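Local coordinates for putative iron binding protein (Bordetella pertussis Tohama I, PDB 1Y9U) that binds ferric iron through tyrosine side chains and, as a periplasmic solute-binding protein, probably serves iron uptake, at residues T12-E15 with P16-Q20; G65-I68 with D69-N72; K205-E208 with P209-A213; V255-L258 with E259-S263. One frame throughout, in Å; residues are numbered along the deposited sequence.

All four contacts are local and come in the order 1 to 4 along the chain. Interaction 1 lies between strand 7-12 and helix 20-30, interaction 2 on helix 64-72, interaction 3 between helices 198-206 and 212-218, and interaction 4 on helix 251-261. Interactions 1 and 4, centres about 16 Å apart, both border helices 20-30 and 264-273; interactions 1 and 2, about 19 Å apart, share strand 58-62. Interaction 3 stands about 36 Å from interaction 2, centre to centre. R14 is about 6 Å from Y199, N66 about 9 Å from Y143 and A213 about 9 Å from Y200 (side chains), so interactions 1, 2 and 3 lie near the iron-binding tyrosines, interaction 4 away from them.

Interaction 1 (T12-E15 with P16-Q20); sequences TTRE and PKLIQ
T12 and I19 meet tip to tip on the buried side of this turn, with T12 CG2 4.1 Å from I19 CD1. I19 CG1 sits between its backbone N and carbonyl carbon (chi1 57°), and from there the extended branch carries CD1 to the threonine. M60 of strand 58-62 touches both residues. T12 OG1 accepts from R14 N at 2.9 Å, an ST turn that bends the chain as it leaves strand 7-12. The turn that follows is closed by the bond from L18 N to E15 O, 3.0 Å long. This is a strand-to-helix connection in a periplasmic binding protein fold, with I19 as the N-cap residue of helix 20-30. L18 crosses R14 at about a right angle, its CD1 lying 3.9 Å from R14 NE. The guanidinium makes a salt bridge to E276 through NH2, and the R14 side chain is about 6 Å from that of Y199, which binds iron in the metal-loaded protein but carries none in this chain. The solvent side is looser: E15 bends at chi2 and its carboxylate leads away from 16-20, while the end of K17 likewise turns from 12-15.

Interaction 2 (G65-I68 with D69-N72); sequences GNLI and DLVN
D69 N donates to G65 O at 2.9 Å, and N72 N to I68 O at 2.8 Å, the two shortest of four i to i+4 backbone bonds that join these turns of helix 64-72. The N72 bond is also the straightest, with an N-H...O angle of 175°. Between them, L70 N reaches N66 O and V71 N reaches L67 O, both at 3.2 Å, so each of the four carbonyls from 65 to 68 receives an amide.

The D69 carboxylate lies back over the first of these carbonyls. With CG anti to its own carbonyl carbon (chi1 -77°), the group folds toward the preceding turn and brings OD2 to 3.2 Å from G65 O. Both atoms are acceptors, so this approach supplies no bond and is probably somewhat unfavourable electrostatically.

Farther along the helix, I68 and N72 run alongside each other in the same direction. The I68 methyl CG2 touches the amide oxygen N72 OD1 at 3.4 Å, a van der Waals contact between a branched apolar side chain and an exposed polar one. On the buried side, L67 CD2 and L70 CD1 are 4.4 Å apart, a looser apolar contact.

These two leucines turn toward the body of the fold: L67 packs on T61 and L70 on L59, both of strand 58-62. L70 also meets L43 and L44 of helix 43-50 and T76 of strand 76-77, whereas I68 and V71 rest against W99 in a loop.

Interaction 3 (K205-E208 with P209-A213); sequences KNAE and PGTDA
T211 grips the carbonyl oxygen of E208 with two donors. T211 N reaches E208 O at 3.2 Å with an N-H...O angle of 145°, closing a type II beta turn from E208 to T211. The hydroxyl reaches the same oxygen at a shorter distance, T211 OG1 to E208 O 2.8 Å. OG1 lies between the backbone N and the carbonyl carbon of its own residue (chi1 60°), a rotation that lets it serve the turn and the helix together: it donates to E208 O and accepts from R214 N, as the N-cap of helix 212-218.

Two further carbonyls and the E208 carboxylate also find partners. A water donates to E208 OE1 and to P209 O, 2.8 Å in each case, linking the glutamate side chain to the turn. A207 O accepts from R214 NH1. G210 occupies the third position at phi 96°, a positive-phi conformation that suits glycine, as is usual there in a type II turn.

Apolar contact is small. A207 CB meets A213 CB at 3.7 Å, bringing the residue just after helix 198-206 close to the first turn of helix 212-218, and E208 CG lies 3.9 Å from T211 CG2. With three of its six touching residues exposed, this surface connection probably owes its shape mainly to hydrogen bonds: one carbonyl held twice, and one hydroxyl that reinforces the turn and caps the helix.

Interaction 4 (V255-L258 with E259-S263); sequences VKLL and EYLVS
Backbone bonds from E259 N to V255 O, Y260 N to K256 O and L261 N to L257 O, each 2.9 Å, define regular alpha-helix, whereas V262 N to L258 O is weak at 3.5 Å. The side chains of V255 and E259 cross obliquely: V255 CG1 lies 3.6 Å from E259 OE2. E259 is extended beyond CG, and its OE2 is hydrogen-bonded to S81 OG. L257 CD1 comes to 4.2 Å from Y260 CD2, while L257 CG lies 4.3 Å from L261 CD1. With Y260 CG anti to the backbone N (chi1 166°), the ring leads away from 255-258 and meets F26 of helix 20-30, the two planes at about 50°. L257 and L261 touch that helix too, whereas L258 and V262 pack on L84 of helix 82-87.

Y260 O takes two bonds from S263, one from the backbone N and one from OG at 2.7 Å, the hydroxyl approaching in the carbonyl plane on a lone pair. S263 OG also accepts a weak bond from A266 N. The arrangement is a short helix-to-helix turn in which a capping serine links helix 251-261 to helix 264-273.

Interaction 1 (T12-E15 with P16-Q20)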
loop_
_atom_site.group_PDB
_atom_site.type_symbol
_atom_site.label_atom_id
_atom_site.label_comp_id
_atom_site.label_asym_id
_atom_site.label_seq_id
_atom_site.Cartn_x
_atom_site.Cartn_y
_atom_site.Cartn_z
ATOM N N THR A 12 13.498 6.152 7.560
ATOM C CA THR A 12 12.640 5.470 6.591
ATOM C C THR A 12 12.816 3.970 6.608
ATOM O O THR A 12 13.933 3.480 6.640
ATOM C CB THR A 12 12.910 5.994 5.180
ATOM O OG1 THR A 12 12.168 5.207 4.225
ATOM C CG2 THR A 12 14.407 5.893 4.798
ATOM N N THR A 13 11.699 3.247 6.551
ATOM C CA THR A 13 11.734 1.796 6.403
ATOM C C THR A 13 11.671 1.403 4.931
ATOM O O THR A 13 11.718 0.207 4.597
ATOM C CB THR A 13 10.587 1.128 7.171
ATOM O OG1 THR A 13 9.334 1.414 6.523
ATOM C CG2 THR A 13 10.448 1.658 8.619
ATOM N N ARG A 14 11.503 2.391 4.049
ATOM C CA ARG A 14 11.580 2.182 2.602
ATOM C C ARG A 14 13.019 2.303 2.130
ATOM O O ARG A 14 13.708 3.257 2.524
ATOM C CB ARG A 14 10.727 3.224 1.864
ATOM C CG ARG A 14 9.296 3.293 2.329
ATOM C CD ARG A 14 8.336 3.647 1.198
ATOM N NE ARG A 14 8.092 2.456 0.371
ATOM C CZ ARG A 14 7.162 2.377 -0.575
ATOM N NH1 ARG A 14 6.409 3.423 -0.879
ATOM N NH2 ARG A 14 6.999 1.258 -1.234
ATOM N N GLU A 15 13.442 1.406 1.233
ATOM C CA GLU A 15 14.844 1.324 0.801
ATOM C C GLU A 15 15.209 2.710 0.298
ATOM O O GLU A 15 14.473 3.263 -0.519
ATOM C CB GLU A 15 15.082 0.326 -0.367
ATOM C CG GLU A 15 14.626 -1.135 -0.245
ATOM C CD GLU A 15 15.003 -1.843 1.052
ATOM O OE1 GLU A 15 14.201 -1.768 2.017
ATOM O OE2 GLU A 15 16.075 -2.520 1.100
ATOM N N PRO A 16 16.315 3.286 0.764
ATOM C CA PRO A 16 16.730 4.612 0.286
ATOM C C PRO A 16 16.792 4.765 -1.245
ATOM O O PRO A 16 16.665 5.884 -1.741
ATOM C CB PRO A 16 18.122 4.816 0.915
ATOM C CG PRO A 16 18.414 3.613 1.750
ATOM C CD PRO A 16 17.212 2.761 1.809
ATOM N N LYS A 17 16.971 3.681 -1.997
ATOM C CA LYS A 17 17.071 3.823 -3.448
ATOM C C LYS A 17 15.740 4.154 -4.142
ATOM O O LYS A 17 15.744 4.727 -5.220
ATOM C CB LYS A 17 17.746 2.606 -4.085
ATOM C CG LYS A 17 19.267 2.524 -3.840
ATOM C CD LYS A 17 20.026 3.874 -3.961
ATOM C CE LYS A 17 20.285 4.494 -2.583
ATOM N NZ LYS A 17 20.980 5.805 -2.639
ATOM N N LEU A 18 14.614 3.842 -3.505
ATOM C CA LEU A 18 13.296 4.294 -3.972
ATOM C C LEU A 18 13.134 5.817 -3.906
ATOM O O LEU A 18 12.290 6.395 -4.599
ATOM C CB LEU A 18 12.182 3.665 -3.118
ATOM C CG LEU A 18 12.014 2.142 -3.175
ATOM C CD1 LEU A 18 11.012 1.711 -2.120
ATOM C CD2 LEU A 18 11.590 1.667 -4.569
ATOM N N ILE A 19 13.932 6.462 -3.065
ATOM C CA ILE A 19 13.738 7.878 -2.769
ATOM C C ILE A 19 14.979 8.755 -2.931
ATOM O O ILE A 19 14.860 9.957 -2.839
ATOM C CB ILE A 19 13.186 8.051 -1.342
ATOM C CG1 ILE A 19 14.118 7.402 -0.310
ATOM C CG2 ILE A 19 11.766 7.482 -1.267
ATOM C CD1 ILE A 19 13.640 7.524 1.121
ATOM N N GLN A 20 16.167 8.199 -3.167
ATOM C CA GLN A 20 17.359 9.054 -3.113
ATOM C C GLN A 20 17.364 10.147 -4.180
ATOM O O GLN A 20 17.696 11.279 -3.874
ATOM C CB GLN A 20 18.666 8.240 -3.131
ATOM C CG GLN A 20 19.901 9.031 -2.614
ATOM C CD GLN A 20 19.739 9.542 -1.187
ATOM O OE1 GLN A 20 19.414 8.773 -0.285
ATOM N NE2 GLN A 20 19.936 10.846 -0.986
#

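Interaction 2 (G65-I68 with D69-N72)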
loop_
_atom_site.group_PDB
_atom_site.type_symbol
_atom_site.label_atom_id
_atom_site.label_comp_id
_atom_site.label_asym_id
_atom_site.label_seq_id
_atom_site.Cartn_x
_atom_site.Cartn_y
_atom_site.Cartn_z
ATOM N N GLY A 65 -1.325 0.531 9.355
ATOM C CA GLY A 65 -1.119 0.020 10.702
ATOM C C GLY A 65 0.188 0.454 11.319
ATOM O O GLY A 65 0.233 0.829 12.498
ATOM N N ASN A 66 1.264 0.413 10.532
ATOM C CA ASN A 66 2.568 0.855 11.018
ATOM C C ASN A 66 2.581 2.348 11.327
ATOM O O ASN A 66 3.209 2.787 12.290
ATOM C CB ASN A 66 3.671 0.523 10.014
ATOM C CG ASN A 66 4.004 -0.958 9.970
ATOM O OD1 ASN A 66 4.340 -1.495 8.919
ATOM N ND2 ASN A 66 3.926 -1.618 11.118
ATOM N N LEU A 67 1.907 3.137 10.492
ATOM C CA LEU A 67 1.813 4.575 10.723
ATOM C C LEU A 67 1.047 4.915 11.985
ATOM O O LEU A 67 1.482 5.729 12.783
ATOM C CB LEU A 67 1.129 5.240 9.539
ATOM C CG LEU A 67 2.023 5.616 8.390
ATOM C CD1 LEU A 67 1.109 6.112 7.273
ATOM C CD2 LEU A 67 3.051 6.685 8.761
ATOM N N ILE A 68 -0.103 4.278 12.164
ATOM C CA ILE A 68 -0.913 4.485 13.360
ATOM C C ILE A 68 -0.157 4.019 14.595
ATOM O O ILE A 68 -0.256 4.641 15.644
ATOM C CB ILE A 68 -2.285 3.787 13.211
ATOM C CG1 ILE A 68 -3.035 4.413 12.025
ATOM C CG2 ILE A 68 -3.077 3.813 14.539
ATOM C CD1 ILE A 68 -4.363 5.026 12.289
ATOM N N ASP A 69 0.633 2.956 14.465
ATOM C CA ASP A 69 1.452 2.494 15.580
ATOM C C ASP A 69 2.454 3.566 16.011
ATOM O O ASP A 69 2.733 3.711 17.203
ATOM C CB ASP A 69 2.178 1.191 15.235
ATOM C CG ASP A 69 1.266 -0.027 15.298
ATOM O OD1 ASP A 69 1.760 -1.130 14.995
ATOM O OD2 ASP A 69 0.057 0.025 15.603
ATOM N N LEU A 70 3.012 4.315 15.056
ATOM C CA LEU A 70 3.917 5.415 15.405
ATOM C C LEU A 70 3.178 6.501 16.178
ATOM O O LEU A 70 3.685 7.016 17.178
ATOM C CB LEU A 70 4.553 6.041 14.161
ATOM C CG LEU A 70 5.448 5.142 13.316
ATOM C CD1 LEU A 70 5.829 5.829 12.015
ATOM C CD2 LEU A 70 6.687 4.713 14.085
ATOM N N VAL A 71 1.971 6.832 15.735
ATOM C CA VAL A 71 1.170 7.886 16.357
ATOM C C VAL A 71 0.783 7.454 17.769
ATOM O O VAL A 71 1.010 8.187 18.741
ATOM C CB VAL A 71 -0.065 8.241 15.501
ATOM C CG1 VAL A 71 -0.959 9.249 16.217
ATOM C CG2 VAL A 71 0.398 8.800 14.156
ATOM N N ASN A 72 0.236 6.248 17.879
ATOM C CA ASN A 72 -0.170 5.706 19.172
ATOM C C ASN A 72 1.021 5.467 20.102
ATOM O O ASN A 72 0.879 5.538 21.335
ATOM C CB ASN A 72 -0.969 4.410 18.997
ATOM C CG ASN A 72 -2.350 4.642 18.423
ATOM O OD1 ASN A 72 -2.997 3.701 17.954
ATOM N ND2 ASN A 72 -2.812 5.890 18.441
#

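Interaction 3 (K205-E208 with P209-A213)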
loop_
_atom_site.group_PDB
_atom_site.type_symbol
_atom_site.label_atom_id
_atom_site.label_comp_id
_atom_site.label_asym_id
_atom_site.label_seq_id
_atom_site.Cartn_x
_atom_site.Cartn_y
_atom_site.Cartn_z
ATOM N N LYS A 205 5.365 -6.132 -15.896
ATOM C CA LYS A 205 5.114 -5.701 -17.266
ATOM C C LYS A 205 6.190 -4.753 -17.781
ATOM O O LYS A 205 6.419 -4.678 -18.999
ATOM C CB LYS A 205 3.721 -5.101 -17.425
ATOM C CG LYS A 205 2.609 -6.122 -17.339
ATOM C CD LYS A 205 1.227 -5.524 -17.570
ATOM C CE LYS A 205 0.093 -6.584 -17.624
ATOM N NZ LYS A 205 0.024 -7.298 -18.926
ATOM N N ASN A 206 6.872 -4.057 -16.865
ATOM C CA ASN A 206 8.001 -3.213 -17.247
ATOM C C ASN A 206 9.321 -3.970 -17.330
ATOM O O ASN A 206 10.330 -3.400 -17.770
ATOM C CB ASN A 206 8.133 -2.019 -16.297
ATOM C CG ASN A 206 7.213 -0.894 -16.655
ATOM O OD1 ASN A 206 7.308 -0.319 -17.749
ATOM N ND2 ASN A 206 6.306 -0.555 -15.744
ATOM N N ALA A 207 9.325 -5.233 -16.917
ATOM C CA ALA A 207 10.521 -6.053 -17.062
ATOM C C ALA A 207 10.797 -6.303 -18.543
ATOM O O ALA A 207 9.900 -6.309 -19.384
ATOM C CB ALA A 207 10.392 -7.366 -16.293
ATOM N N GLU A 208 12.057 -6.527 -18.871
ATOM C CA GLU A 208 12.388 -6.677 -20.277
ATOM C C GLU A 208 12.024 -8.051 -20.802
ATOM O O GLU A 208 12.054 -9.041 -20.086
ATOM C CB GLU A 208 13.849 -6.368 -20.558
ATOM C CG GLU A 208 14.818 -7.379 -20.017
ATOM C CD GLU A 208 16.270 -6.998 -20.290
ATOM O OE1 GLU A 208 16.549 -6.396 -21.355
ATOM O OE2 GLU A 208 17.119 -7.293 -19.444
ATOM N N PRO A 209 11.682 -8.144 -22.072
ATOM C CA PRO A 209 11.450 -9.461 -22.659
ATOM C C PRO A 209 12.695 -10.319 -22.500
ATOM O O PRO A 209 13.831 -9.811 -22.586
ATOM C CB PRO A 209 11.163 -9.162 -24.133
ATOM C CG PRO A 209 11.709 -7.867 -24.346
ATOM C CD PRO A 209 11.504 -7.067 -23.059
ATOM N N GLY A 210 12.487 -11.609 -22.301
ATOM C CA GLY A 210 13.564 -12.522 -22.024
ATOM C C GLY A 210 13.756 -12.768 -20.547
ATOM O O GLY A 210 14.666 -13.506 -20.190
ATOM N N THR A 211 12.953 -12.123 -19.686
ATOM C CA THR A 211 12.878 -12.456 -18.262
ATOM C C THR A 211 11.623 -13.232 -17.930
ATOM O O THR A 211 10.592 -13.076 -18.563
ATOM C CB THR A 211 12.858 -11.192 -17.370
ATOM O OG1 THR A 211 11.713 -10.368 -17.696
ATOM C CG2 THR A 211 14.117 -10.318 -17.575
ATOM N N ASP A 212 11.706 -14.079 -16.919
ATOM C CA ASP A 212 10.494 -14.702 -16.391
ATOM C C ASP A 212 9.503 -13.650 -15.887
ATOM O O ASP A 212 8.306 -13.807 -16.096
ATOM C CB ASP A 212 10.810 -15.763 -15.320
ATOM C CG ASP A 212 11.081 -17.138 -15.923
ATOM O OD1 ASP A 212 10.477 -17.501 -16.963
ATOM O OD2 ASP A 212 11.844 -17.943 -15.387
ATOM N N ALA A 213 9.972 -12.563 -15.284
ATOM C CA ALA A 213 9.090 -11.513 -14.821
ATOM C C ALA A 213 8.178 -10.995 -15.934
ATOM O O ALA A 213 6.963 -10.900 -15.735
ATOM C CB ALA A 213 9.872 -10.359 -14.199
HETATM O O HOH W 1 15.297 -7.633 -23.589
#

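Interaction 4 (V255-L258 with E259-S263)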
loop_
_atom_site.group_PDB
_atom_site.type_symbol
_atom_site.label_atom_id
_atom_site.label_comp_id
_atom_site.label_asym_id
_atom_site.label_seq_id
_atom_site.Cartn_x
_atom_site.Cartn_y
_atom_site.Cartn_z
ATOM N N VAL A 255 8.716 19.866 8.075
ATOM C CA VAL A 255 7.475 20.209 7.389
ATOM C C VAL A 255 7.777 20.536 5.927
ATOM O O VAL A 255 7.043 20.116 5.047
ATOM C CB VAL A 255 6.707 21.356 8.102
ATOM C CG1 VAL A 255 5.458 21.772 7.323
ATOM C CG2 VAL A 255 6.315 20.928 9.509
ATOM N N LYS A 256 8.880 21.234 5.653
ATOM C CA LYS A 256 9.253 21.529 4.273
ATOM C C LYS A 256 9.463 20.248 3.477
ATOM O O LYS A 256 9.021 20.128 2.345
ATOM C CB LYS A 256 10.517 22.394 4.214
ATOM C CG LYS A 256 10.318 23.830 4.655
ATOM C CD LYS A 256 11.583 24.643 4.473
ATOM C CE LYS A 256 11.286 26.144 4.565
ATOM N NZ LYS A 256 12.457 26.955 4.982
ATOM N N LEU A 257 10.144 19.281 4.073
ATOM C CA LEU A 257 10.376 18.004 3.401
ATOM C C LEU A 257 9.072 17.250 3.169
ATOM O O LEU A 257 8.839 16.748 2.081
ATOM C CB LEU A 257 11.362 17.140 4.179
ATOM C CG LEU A 257 11.642 15.747 3.610
ATOM C CD1 LEU A 257 12.215 15.860 2.209
ATOM C CD2 LEU A 257 12.601 15.026 4.538
ATOM N N LEU A 258 8.201 17.208 4.165
ATOM C CA LEU A 258 6.962 16.468 4.004
ATOM C C LEU A 258 6.076 17.139 2.946
ATOM O O LEU A 258 5.456 16.475 2.125
ATOM C CB LEU A 258 6.281 16.328 5.356
ATOM C CG LEU A 258 5.011 15.506 5.484
ATOM C CD1 LEU A 258 5.275 14.107 5.030
ATOM C CD2 LEU A 258 4.544 15.531 6.928
ATOM N N GLU A 259 6.044 18.469 2.935
ATOM C CA GLU A 259 5.306 19.192 1.908
ATOM C C GLU A 259 5.913 18.942 0.525
ATOM O O GLU A 259 5.197 18.816 -0.465
ATOM C CB GLU A 259 5.252 20.703 2.236
ATOM C CG GLU A 259 4.376 20.991 3.441
ATOM C CD GLU A 259 4.379 22.431 3.911
ATOM O OE1 GLU A 259 5.345 23.153 3.570
ATOM O OE2 GLU A 259 3.419 22.821 4.604
ATOM N N TYR A 260 7.236 18.864 0.437
ATOM C CA TYR A 260 7.901 18.538 -0.823
ATOM C C TYR A 260 7.471 17.147 -1.324
ATOM O O TYR A 260 7.252 16.941 -2.510
ATOM C CB TYR A 260 9.430 18.587 -0.658
ATOM C CG TYR A 260 10.170 17.955 -1.799
ATOM C CD1 TYR A 260 10.269 18.585 -3.019
ATOM C CD2 TYR A 260 10.723 16.692 -1.673
ATOM C CE1 TYR A 260 10.933 18.007 -4.070
ATOM C CE2 TYR A 260 11.391 16.102 -2.708
ATOM C CZ TYR A 260 11.496 16.752 -3.918
ATOM O OH TYR A 260 12.170 16.170 -4.972
ATOM N N LEU A 261 7.339 16.213 -0.398
ATOM C CA LEU A 261 7.018 14.829 -0.758
ATOM C C LEU A 261 5.637 14.663 -1.388
ATOM O O LEU A 261 5.410 13.679 -2.099
ATOM C CB LEU A 261 7.172 13.884 0.445
ATOM C CG LEU A 261 8.618 13.634 0.900
ATOM C CD1 LEU A 261 8.652 12.921 2.229
ATOM C CD2 LEU A 261 9.420 12.872 -0.122
ATOM N N VAL A 262 4.738 15.626 -1.180
ATOM C CA VAL A 262 3.431 15.649 -1.872
ATOM C C VAL A 262 3.346 16.639 -3.038
ATOM O O VAL A 262 2.293 16.774 -3.656
ATOM C CB VAL A 262 2.253 15.871 -0.897
ATOM C CG1 VAL A 262 2.291 14.784 0.174
ATOM C CG2 VAL A 262 2.242 17.275 -0.328
ATOM N N SER A 263 4.464 17.290 -3.371
ATOM C CA SER A 263 4.547 18.160 -4.536
ATOM C C SER A 263 4.464 17.319 -5.808
ATOM O O SER A 263 4.742 16.112 -5.791
ATOM C CB SER A 263 5.847 18.970 -4.515
ATOM O OG SER A 263 6.988 18.196 -4.876
#